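Local atomic coordinates of VP1 (Merkel cell polyomavirus, PDB entry 4FMH), a protein that builds the pentameric units of the Merkel cell polyomavirus capsid and binds sialylated oligosaccharides, a receptor interaction required for infection. Residues 22-27 against 280-285; 104-109 against 272-277; 251-256 against 276-281. All blocks are in the same frame, centred on the assembly; numbering follows the deposited sequence.

Contact 1: 22-27 against 280-285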
loop_
_atom_site.group_PDB
_atom_site.type_symbol
_atom_site.label_atom_id
_atom_site.label_comp_id
_atom_site.label_asym_id
_atom_site.label_seq_id
_atom_site.Cartn_x
_atom_site.Cartn_y
_atom_site.Cartn_z
ATOM N N THR B 22 -15.146 -6.466 33.128
ATOM C CA THR B 22 -14.534 -5.230 33.601
ATOM C C THR B 22 -13.687 -4.590 32.492
ATOM O O THR B 22 -13.340 -5.256 31.511
ATOM C CB THR B 22 -13.714 -5.458 34.907
ATOM O OG1 THR B 22 -13.534 -4.212 35.590
ATOM C CG2 THR B 22 -12.353 -6.090 34.624
ATOM N N GLN B 23 -13.511 -3.276 32.617
ATOM C CA GLN B 23 -12.853 -2.448 31.619
ATOM C C GLN B 23 -11.717 -1.720 32.309
ATOM O O GLN B 23 -11.924 -0.995 33.285
ATOM C CB GLN B 23 -13.825 -1.428 31.022
ATOM C CG GLN B 23 -15.058 -2.028 30.356
ATOM C CD GLN B 23 -14.830 -2.413 28.908
ATOM O OE1 GLN B 23 -13.704 -2.371 28.407
ATOM N NE2 GLN B 23 -15.907 -2.785 28.223
ATOM N N ILE B 24 -10.503 -1.945 31.805
ATOM C CA ILE B 24 -9.279 -1.346 32.346
ATOM C C ILE B 24 -8.706 -0.322 31.354
ATOM O O ILE B 24 -8.623 -0.606 30.160
ATOM C CB ILE B 24 -8.221 -2.448 32.679
ATOM C CG1 ILE B 24 -8.659 -3.290 33.898
ATOM C CG2 ILE B 24 -6.810 -1.860 32.866
ATOM C CD1 ILE B 24 -8.751 -2.528 35.227
ATOM N N GLU B 25 -8.325 0.857 31.861
ATOM C CA GLU B 25 -7.770 1.945 31.047
ATOM C C GLU B 25 -6.366 2.298 31.528
ATOM O O GLU B 25 -6.116 2.327 32.731
ATOM C CB GLU B 25 -8.625 3.201 31.169
ATOM C CG GLU B 25 -9.868 3.241 30.309
ATOM C CD GLU B 25 -10.413 4.661 30.145
ATOM O OE1 GLU B 25 -9.694 5.629 30.483
ATOM O OE2 GLU B 25 -11.558 4.809 29.667
ATOM N N LEU B 26 -5.470 2.578 30.590
ATOM C CA LEU B 26 -4.158 3.117 30.924
ATOM C C LEU B 26 -3.526 3.747 29.700
ATOM O O LEU B 26 -4.008 3.601 28.574
ATOM C CB LEU B 26 -3.216 2.039 31.484
ATOM C CG LEU B 26 -2.813 0.894 30.545
ATOM C CD1 LEU B 26 -1.358 0.461 30.763
ATOM C CD2 LEU B 26 -3.760 -0.275 30.719
ATOM N N TYR B 27 -2.437 4.453 29.951
ATOM C CA TYR B 27 -1.580 4.976 28.905
ATOM C C TYR B 27 -0.138 4.706 29.308
ATOM O O TYR B 27 0.179 4.613 30.500
ATOM C CB TYR B 27 -1.838 6.467 28.653
ATOM C CG TYR B 27 -1.477 7.367 29.815
ATOM C CD1 TYR B 27 -0.173 7.852 29.968
ATOM C CD2 TYR B 27 -2.437 7.741 30.760
ATOM C CE1 TYR B 27 0.167 8.675 31.038
ATOM C CE2 TYR B 27 -2.107 8.565 31.836
ATOM C CZ TYR B 27 -0.803 9.032 31.961
ATOM O OH TYR B 27 -0.463 9.847 33.012
ATOM N N VAL B 280 -8.698 -2.202 27.779
ATOM C CA VAL B 280 -8.785 -3.658 27.693
ATOM C C VAL B 280 -10.055 -4.163 28.365
ATOM O O VAL B 280 -10.337 -3.806 29.500
ATOM C CB VAL B 280 -7.557 -4.336 28.356
ATOM C CG1 VAL B 280 -7.658 -5.852 28.267
ATOM C CG2 VAL B 280 -6.264 -3.847 27.714
ATOM N N THR B 281 -10.819 -4.988 27.652
ATOM C CA THR B 281 -12.014 -5.618 28.205
ATOM C C THR B 281 -11.654 -7.007 28.697
ATOM O O THR B 281 -11.049 -7.794 27.964
ATOM C CB THR B 281 -13.150 -5.716 27.154
ATOM O OG1 THR B 281 -13.503 -4.402 26.716
ATOM C CG2 THR B 281 -14.392 -6.394 27.730
ATOM N N LEU B 282 -12.025 -7.305 29.940
ATOM C CA LEU B 282 -11.757 -8.614 30.519
ATOM C C LEU B 282 -13.028 -9.253 31.070
ATOM O O LEU B 282 -13.953 -8.561 31.496
ATOM C CB LEU B 282 -10.680 -8.533 31.609
ATOM C CG LEU B 282 -9.361 -7.827 31.263
ATOM C CD1 LEU B 282 -9.414 -6.381 31.718
ATOM C CD2 LEU B 282 -8.182 -8.536 31.917
ATOM N N ARG B 283 -13.069 -10.580 31.043
ATOM C CA ARG B 283 -14.181 -11.322 31.626
ATOM C C ARG B 283 -13.649 -12.374 32.594
ATOM O O ARG B 283 -12.486 -12.772 32.509
ATOM C CB ARG B 283 -15.031 -11.982 30.535
ATOM C CG ARG B 283 -14.310 -13.086 29.777
ATOM C CD ARG B 283 -15.189 -13.740 28.742
ATOM N NE ARG B 283 -14.402 -14.647 27.913
ATOM C CZ ARG B 283 -14.757 -15.061 26.702
ATOM N NH1 ARG B 283 -15.898 -14.660 26.166
ATOM N NH2 ARG B 283 -13.963 -15.879 26.029
ATOM N N LYS B 284 -14.503 -12.818 33.513
ATOM C CA LYS B 284 -14.131 -13.852 34.472
ATOM C C LYS B 284 -14.227 -15.237 33.831
ATOM O O LYS B 284 -15.205 -15.549 33.150
ATOM C CB LYS B 284 -15.018 -13.776 35.715
ATOM C CG LYS B 284 -14.870 -12.497 36.530
ATOM C CD LYS B 284 -15.894 -12.455 37.663
ATOM C CE LYS B 284 -15.854 -11.133 38.408
ATOM N NZ LYS B 284 -16.812 -11.104 39.549
ATOM N N ARG B 285 -13.202 -16.053 34.047
ATOM C CA ARG B 285 -13.143 -17.402 33.489
ATOM C C ARG B 285 -12.779 -18.428 34.563
ATOM O O ARG B 285 -11.838 -18.218 35.323
ATOM C CB ARG B 285 -12.107 -17.449 32.352
ATOM C CG ARG B 285 -11.794 -18.850 31.827
ATOM C CD ARG B 285 -12.848 -19.331 30.838
ATOM N NE ARG B 285 -12.641 -18.737 29.523
ATOM C CZ ARG B 285 -12.932 -19.331 28.371
ATOM N NH1 ARG B 285 -13.450 -20.555 28.356
ATOM N NH2 ARG B 285 -12.687 -18.703 27.228
#
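T22, Q23 and I24 pair antiparallel with L282, T281 and V280, the short strand axes approaching to 4.9 Å with their directions 148° apart. Two of these pairs are hydrogen-bonded and close rings of two bonds each: T22 N donates to L282 O and L282 N returns to T22 O at 2.9 Å, while I24 N reaches V280 O at 3.0 Å and V280 N reaches I24 O. Between the rings, Q23 and T281 form the non-hydrogen-bonded pair, their CA atoms 4.7 Å apart, where CA of Q23 makes a CA-H...O contact with V280 O. These strands, 11-28 and 269-287, are neighbours in the BIDG sheet of the viral jelly roll; on its far flank 269-287 is bonded to strand 89-101, through T281 to I95 and S96 among others.

On one face T22, I24, V280 and L282 stand together. L282 carries most of the touching: its CD1 lies 4.1 Å from CG2 of T22, the two side chains running alongside, and 3.9 Å from CG1 of I24 in the conformer described, which it meets at a slant. V280 and L282 continue from there to L251 of strand 250-263. On the other face Q23, again in the conformer described, bends at its second torsion (chi2 -86°), which folds its amide carbon CD back to within 3.2 Å of T281 OG1, side by side with the threonine.

Contact 2: 104-109 against 272-277; sequences ISSLIN and HGLPRY
The hydroxyl OG of S106 is held by two partners: it accepts a hydrogen bond from a water at 2.7 Å and is bonded to the carbonyl O of G103. The same water lies 2.7 Å from NE2 of H272, in the plane of the imidazole, and so bridges a 3-10 turn (105-108) in the loop between strands 89-101 and 131-138, the DE loop of the jelly roll, to the beginning of the last long strand, 269-287. The other ring nitrogen, ND1, is hydrogen-bonded to O of T47, so the imidazole is gripped through both nitrogens, which limits its rotation. H272 also stacks on the ring of Y48. T47 and Y48 lie in sequence between the glycan-pocket residues W45 and Y50, and the side chain of H272 is about 12 Å from the bound sialic acid.

Beside this polar bridge the contact is apolar and buried. S105 points away from it, its OG between the carbonyl oxygens of I197 and W200 of a neighbouring subunit; hydrogen-bonded to both, it would have to share its proton. L107 splits its branches between two partners: CD2 comes to the edge of the H272 ring, 3.9 Å from its CD2 carbon, while CD1 meets CD1 of L274 tip to tip at 4.1 Å. The straight chain of L107 (chi2 -180°) carries CD1 outward to this meeting. L274 in turn points at the turn and forks over its start. Its CD1 rests 4.0 Å from CA of I104, and the second methyl of L274, CD2, lies 4.1 Å from S106 OG.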
loop_
_atom_site.group_PDB
_atom_site.type_symbol
_atom_site.label_atom_id
_atom_site.label_comp_id
_atom_site.label_asym_id
_atom_site.label_seq_id
_atom_site.Cartn_x
_atom_site.Cartn_y
_atom_site.Cartn_z
ATOM N N ILE B 104 -0.563 11.987 17.585
ATOM C CA ILE B 104 -0.155 11.870 16.190
ATOM C C ILE B 104 -0.143 13.240 15.490
ATOM O O ILE B 104 0.795 13.557 14.745
ATOM C CB ILE B 104 -1.014 10.825 15.423
ATOM C CG1 ILE B 104 -0.591 9.401 15.814
ATOM C CG2 ILE B 104 -0.850 10.999 13.927
ATOM C CD1 ILE B 104 -1.653 8.328 15.507
ATOM N N SER B 105 -1.164 14.054 15.766
ATOM C CA SER B 105 -1.296 15.384 15.175
ATOM C C SER B 105 -0.103 16.314 15.456
ATOM O O SER B 105 0.189 17.202 14.658
ATOM C CB SER B 105 -2.594 16.052 15.649
ATOM O OG SER B 105 -2.533 16.337 17.031
ATOM N N SER B 106 0.586 16.101 16.577
ATOM C CA SER B 106 1.766 16.901 16.909
ATOM C C SER B 106 2.843 16.832 15.828
ATOM O O SER B 106 3.688 17.717 15.745
ATOM C CB SER B 106 2.365 16.463 18.253
ATOM O OG SER B 106 3.107 15.261 18.107
ATOM N N LEU B 107 2.823 15.773 15.018
ATOM C CA LEU B 107 3.855 15.583 14.000
ATOM C C LEU B 107 3.694 16.451 12.742
ATOM O O LEU B 107 4.549 16.413 11.849
ATOM C CB LEU B 107 4.019 14.098 13.634
ATOM C CG LEU B 107 4.310 13.122 14.791
ATOM C CD1 LEU B 107 4.455 11.679 14.281
ATOM C CD2 LEU B 107 5.544 13.552 15.597
ATOM N N ILE B 108 2.629 17.250 12.669
ATOM C CA ILE B 108 2.520 18.226 11.567
ATOM C C ILE B 108 3.411 19.459 11.790
ATOM O O ILE B 108 3.553 20.292 10.895
ATOM C CB ILE B 108 1.069 18.692 11.269
ATOM C CG1 ILE B 108 0.560 19.645 12.352
ATOM C CG2 ILE B 108 0.128 17.496 11.043
ATOM C CD1 ILE B 108 -0.490 20.644 11.830
ATOM N N ASN B 109 3.992 19.571 12.984
ATOM C CA ASN B 109 4.900 20.672 13.306
ATOM C C ASN B 109 6.164 20.614 12.437
ATOM O O ASN B 109 6.988 19.715 12.587
ATOM C CB ASN B 109 5.251 20.658 14.804
ATOM C CG ASN B 109 6.109 21.844 15.223
ATOM O OD1 ASN B 109 6.800 22.464 14.402
ATOM N ND2 ASN B 109 6.076 22.162 16.511
ATOM N N HIS B 272 12.316 9.718 17.953
ATOM C CA HIS B 272 11.203 10.275 18.716
ATOM C C HIS B 272 10.133 9.199 18.833
ATOM O O HIS B 272 9.937 8.404 17.910
ATOM C CB HIS B 272 10.657 11.507 17.978
ATOM C CG HIS B 272 9.529 12.215 18.671
ATOM N ND1 HIS B 272 9.515 12.475 20.026
ATOM C CD2 HIS B 272 8.397 12.773 18.175
ATOM C CE1 HIS B 272 8.410 13.128 20.337
ATOM N NE2 HIS B 272 7.715 13.323 19.232
ATOM N N GLY B 273 9.458 9.164 19.977
ATOM C CA GLY B 273 8.354 8.232 20.180
ATOM C C GLY B 273 7.106 8.949 20.654
ATOM O O GLY B 273 7.175 10.098 21.093
ATOM N N LEU B 274 5.962 8.271 20.558
ATOM C CA LEU B 274 4.694 8.803 21.063
ATOM C C LEU B 274 4.084 7.858 22.106
ATOM O O LEU B 274 4.415 6.666 22.117
ATOM C CB LEU B 274 3.715 9.037 19.901
ATOM C CG LEU B 274 4.043 10.185 18.941
ATOM C CD1 LEU B 274 3.051 10.165 17.775
ATOM C CD2 LEU B 274 3.976 11.534 19.663
ATOM N N PRO B 275 3.201 8.383 22.984
ATOM C CA PRO B 275 2.521 7.549 23.977
ATOM C C PRO B 275 1.457 6.679 23.322
ATOM O O PRO B 275 1.038 6.943 22.183
ATOM C CB PRO B 275 1.817 8.571 24.888
ATOM C CG PRO B 275 2.298 9.916 24.460
ATOM C CD PRO B 275 2.711 9.771 23.034
ATOM N N ARG B 276 1.020 5.661 24.054
ATOM C CA ARG B 276 -0.027 4.773 23.600
ATOM C C ARG B 276 -1.070 4.579 24.701
ATOM O O ARG B 276 -0.737 4.403 25.883
ATOM C CB ARG B 276 0.558 3.425 23.169
ATOM C CG ARG B 276 -0.478 2.484 22.545
ATOM C CD ARG B 276 0.148 1.162 22.125
ATOM N NE ARG B 276 0.780 1.237 20.808
ATOM C CZ ARG B 276 0.150 0.998 19.662
ATOM N NH1 ARG B 276 -1.138 0.684 19.657
ATOM N NH2 ARG B 276 0.812 1.085 18.513
ATOM N N TYR B 277 -2.330 4.635 24.286
ATOM C CA TYR B 277 -3.471 4.404 25.154
ATOM C C TYR B 277 -4.046 3.007 24.942
ATOM O O TYR B 277 -4.035 2.494 23.823
ATOM C CB TYR B 277 -4.542 5.473 24.888
ATOM C CG TYR B 277 -5.878 5.152 25.510
ATOM C CD1 TYR B 277 -6.136 5.450 26.848
ATOM C CD2 TYR B 277 -6.878 4.524 24.766
ATOM C CE1 TYR B 277 -7.364 5.140 27.428
ATOM C CE2 TYR B 277 -8.110 4.215 25.338
ATOM C CZ TYR B 277 -8.342 4.528 26.662
ATOM O OH TYR B 277 -9.562 4.220 27.218
HETATM O O HOH W 1 5.602 14.953 19.220
#

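Contact 3: 251-256 against 276-281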
loop_
_atom_site.group_PDB
_atom_site.type_symbol
_atom_site.label_atom_id
_atom_site.label_comp_id
_atom_site.label_asym_id
_atom_site.label_seq_id
_atom_site.Cartn_x
_atom_site.Cartn_y
_atom_site.Cartn_z
ATOM N N LEU B 251 -2.417 -7.949 34.819
ATOM C CA LEU B 251 -2.487 -7.778 33.379
ATOM C C LEU B 251 -1.250 -7.017 32.914
ATOM O O LEU B 251 -0.954 -5.931 33.417
ATOM C CB LEU B 251 -3.759 -7.010 32.997
ATOM C CG LEU B 251 -3.988 -6.658 31.519
ATOM C CD1 LEU B 251 -4.324 -7.885 30.705
ATOM C CD2 LEU B 251 -5.107 -5.637 31.409
ATOM N N PHE B 252 -0.532 -7.599 31.963
ATOM C CA PHE B 252 0.690 -6.995 31.457
ATOM C C PHE B 252 0.455 -6.324 30.116
ATOM O O PHE B 252 -0.061 -6.939 29.186
ATOM C CB PHE B 252 1.803 -8.034 31.353
ATOM C CG PHE B 252 2.469 -8.333 32.672
ATOM C CD1 PHE B 252 1.880 -9.207 33.580
ATOM C CD2 PHE B 252 3.678 -7.724 33.011
ATOM C CE1 PHE B 252 2.491 -9.488 34.816
ATOM C CE2 PHE B 252 4.299 -8.000 34.243
ATOM C CZ PHE B 252 3.700 -8.883 35.141
ATOM N N ILE B 253 0.825 -5.048 30.048
ATOM C CA ILE B 253 0.651 -4.231 28.852
ATOM C C ILE B 253 2.011 -3.689 28.435
ATOM O O ILE B 253 2.692 -3.035 29.233
ATOM C CB ILE B 253 -0.338 -3.074 29.119
ATOM C CG1 ILE B 253 -1.625 -3.636 29.757
ATOM C CG2 ILE B 253 -0.551 -2.234 27.849
ATOM C CD1 ILE B 253 -2.920 -3.185 29.144
ATOM N N SER B 254 2.399 -3.969 27.189
ATOM C CA SER B 254 3.717 -3.609 26.676
ATOM C C SER B 254 3.577 -2.915 25.341
ATOM O O SER B 254 2.651 -3.216 24.584
ATOM C CB SER B 254 4.570 -4.864 26.476
ATOM O OG SER B 254 4.536 -5.698 27.619
ATOM N N CYS B 255 4.502 -2.013 25.026
ATOM C CA CYS B 255 4.472 -1.361 23.711
ATOM C C CYS B 255 5.751 -0.607 23.355
ATOM O O CYS B 255 6.648 -0.427 24.186
ATOM C CB CYS B 255 3.255 -0.425 23.603
ATOM S SG CYS B 255 3.343 1.031 24.653
ATOM N N ALA B 256 5.823 -0.183 22.100
ATOM C CA ALA B 256 6.891 0.693 21.622
ATOM C C ALA B 256 6.345 1.411 20.410
ATOM O O ALA B 256 5.701 0.780 19.565
ATOM C CB ALA B 256 8.124 -0.107 21.244
ATOM N N ARG B 276 1.020 5.661 24.054
ATOM C CA ARG B 276 -0.027 4.773 23.600
ATOM C C ARG B 276 -1.070 4.579 24.701
ATOM O O ARG B 276 -0.737 4.403 25.883
ATOM C CB ARG B 276 0.558 3.425 23.169
ATOM C CG ARG B 276 -0.478 2.484 22.545
ATOM C CD ARG B 276 0.148 1.162 22.125
ATOM N NE ARG B 276 0.780 1.237 20.808
ATOM C CZ ARG B 276 0.150 0.998 19.662
ATOM N NH1 ARG B 276 -1.138 0.684 19.657
ATOM N NH2 ARG B 276 0.812 1.085 18.513
ATOM N N TYR B 277 -2.330 4.635 24.286
ATOM C CA TYR B 277 -3.471 4.404 25.154
ATOM C C TYR B 277 -4.046 3.007 24.942
ATOM O O TYR B 277 -4.035 2.494 23.823
ATOM C CB TYR B 277 -4.542 5.473 24.888
ATOM C CG TYR B 277 -5.878 5.152 25.510
ATOM C CD1 TYR B 277 -6.136 5.450 26.848
ATOM C CD2 TYR B 277 -6.878 4.524 24.766
ATOM C CE1 TYR B 277 -7.364 5.140 27.428
ATOM C CE2 TYR B 277 -8.110 4.215 25.338
ATOM C CZ TYR B 277 -8.342 4.528 26.662
ATOM O OH TYR B 277 -9.562 4.220 27.218
ATOM N N PHE B 278 -4.555 2.410 26.024
ATOM C CA PHE B 278 -5.181 1.091 26.003
ATOM C C PHE B 278 -6.477 1.089 26.804
ATOM O O PHE B 278 -6.529 1.621 27.924
ATOM C CB PHE B 278 -4.288 0.032 26.650
ATOM C CG PHE B 278 -2.922 -0.075 26.057
ATOM C CD1 PHE B 278 -1.899 0.764 26.483
ATOM C CD2 PHE B 278 -2.641 -1.062 25.115
ATOM C CE1 PHE B 278 -0.624 0.654 25.950
ATOM C CE2 PHE B 278 -1.361 -1.185 24.574
ATOM C CZ PHE B 278 -0.353 -0.332 25.001
ATOM N N ASN B 279 -7.506 0.473 26.228
ATOM C CA ASN B 279 -8.722 0.098 26.956
ATOM C C ASN B 279 -8.971 -1.402 26.746
ATOM O O ASN B 279 -9.398 -1.819 25.670
ATOM C CB ASN B 279 -9.926 0.931 26.488
ATOM C CG ASN B 279 -11.154 0.766 27.387
ATOM O OD1 ASN B 279 -11.485 -0.333 27.822
ATOM N ND2 ASN B 279 -11.834 1.868 27.658
ATOM N N VAL B 280 -8.698 -2.202 27.779
ATOM C CA VAL B 280 -8.785 -3.658 27.693
ATOM C C VAL B 280 -10.055 -4.163 28.365
ATOM O O VAL B 280 -10.337 -3.806 29.500
ATOM C CB VAL B 280 -7.557 -4.336 28.356
ATOM C CG1 VAL B 280 -7.658 -5.852 28.267
ATOM C CG2 VAL B 280 -6.264 -3.847 27.714
ATOM N N THR B 281 -10.819 -4.988 27.652
ATOM C CA THR B 281 -12.014 -5.618 28.205
ATOM C C THR B 281 -11.654 -7.007 28.697
ATOM O O THR B 281 -11.049 -7.794 27.964
ATOM C CB THR B 281 -13.150 -5.716 27.154
ATOM O OG1 THR B 281 -13.503 -4.402 26.716
ATOM C CG2 THR B 281 -14.392 -6.394 27.730
#
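The F278 ring takes the CG2 methyl of I253 on one face and the CB of C255 at its edge. CG2 sits almost exactly over the middle of the ring, 3.3 Å from the centroid and 6° off the normal, a close CH-pi contact in which all six ring carbons are nearly equidistant from the methyl. C255 comes in near the ring plane instead, its CB 3.9 Å from F278 CZ. Its SG, placed between the backbone N and the carbonyl carbon (chi1 69°), makes an edge-on sulfur-aromatic contact, 5.2 Å from the ring centroid.

Strands 250-263 and 269-287 form one beta hairpin whose arms pair near the turn; here they have parted into the CHEF and BIDG sheets of the jelly roll, the short axes 9.0 Å apart at closest, with side chains filling the interval. The side chains of I253 and of F278 and V280 run past each other in opposite directions; I253 CD1 ends 3.7 Å from V280 CG2, a placement reached with chi2 at -131°, well away from a staggered value. L251 meets V280 end to end, CD2 to CG1 at 4.1 Å. Towards the other end, the aliphatic part of R276 lies by C255, CD to CB 3.8 Å, before the chain bends at chi3.

The R276 guanidinium finds partners just beyond these segments, NH2 in a salt bridge to D257 of the same strand as C255 and NH1 hydrogen-bonded to T99 of the adjoining strand. With the charge probably offset by D257, the contact between 251-256 and 276-281 is left to dispersion, the CH-pi contact and the sulfur at the ring edge.

How the contacts relate
All three contacts draw on strand 269-287, which is met first by the DE-loop turn (contact 2), then by strand 250-263 (contact 3) and last by strand 11-28 (contact 1). The centres of contact 1 and contact 3 are about 10 Å apart. Contact 2 is centred farther off, about 17 Å from the centre of contact 3 and about 25 Å from that of contact 1. Along the sequence contact 2 is nested inside the long loop closed by contact 1. L26 O probably bonds to F278 N, carrying the pairing of contact 1 into the strand of contact 3. One strand thus ties together its neighbour 11-28 in the same sheet, the facing sheet and the DE loop; contacts 1 and 2 both touch the second subunit.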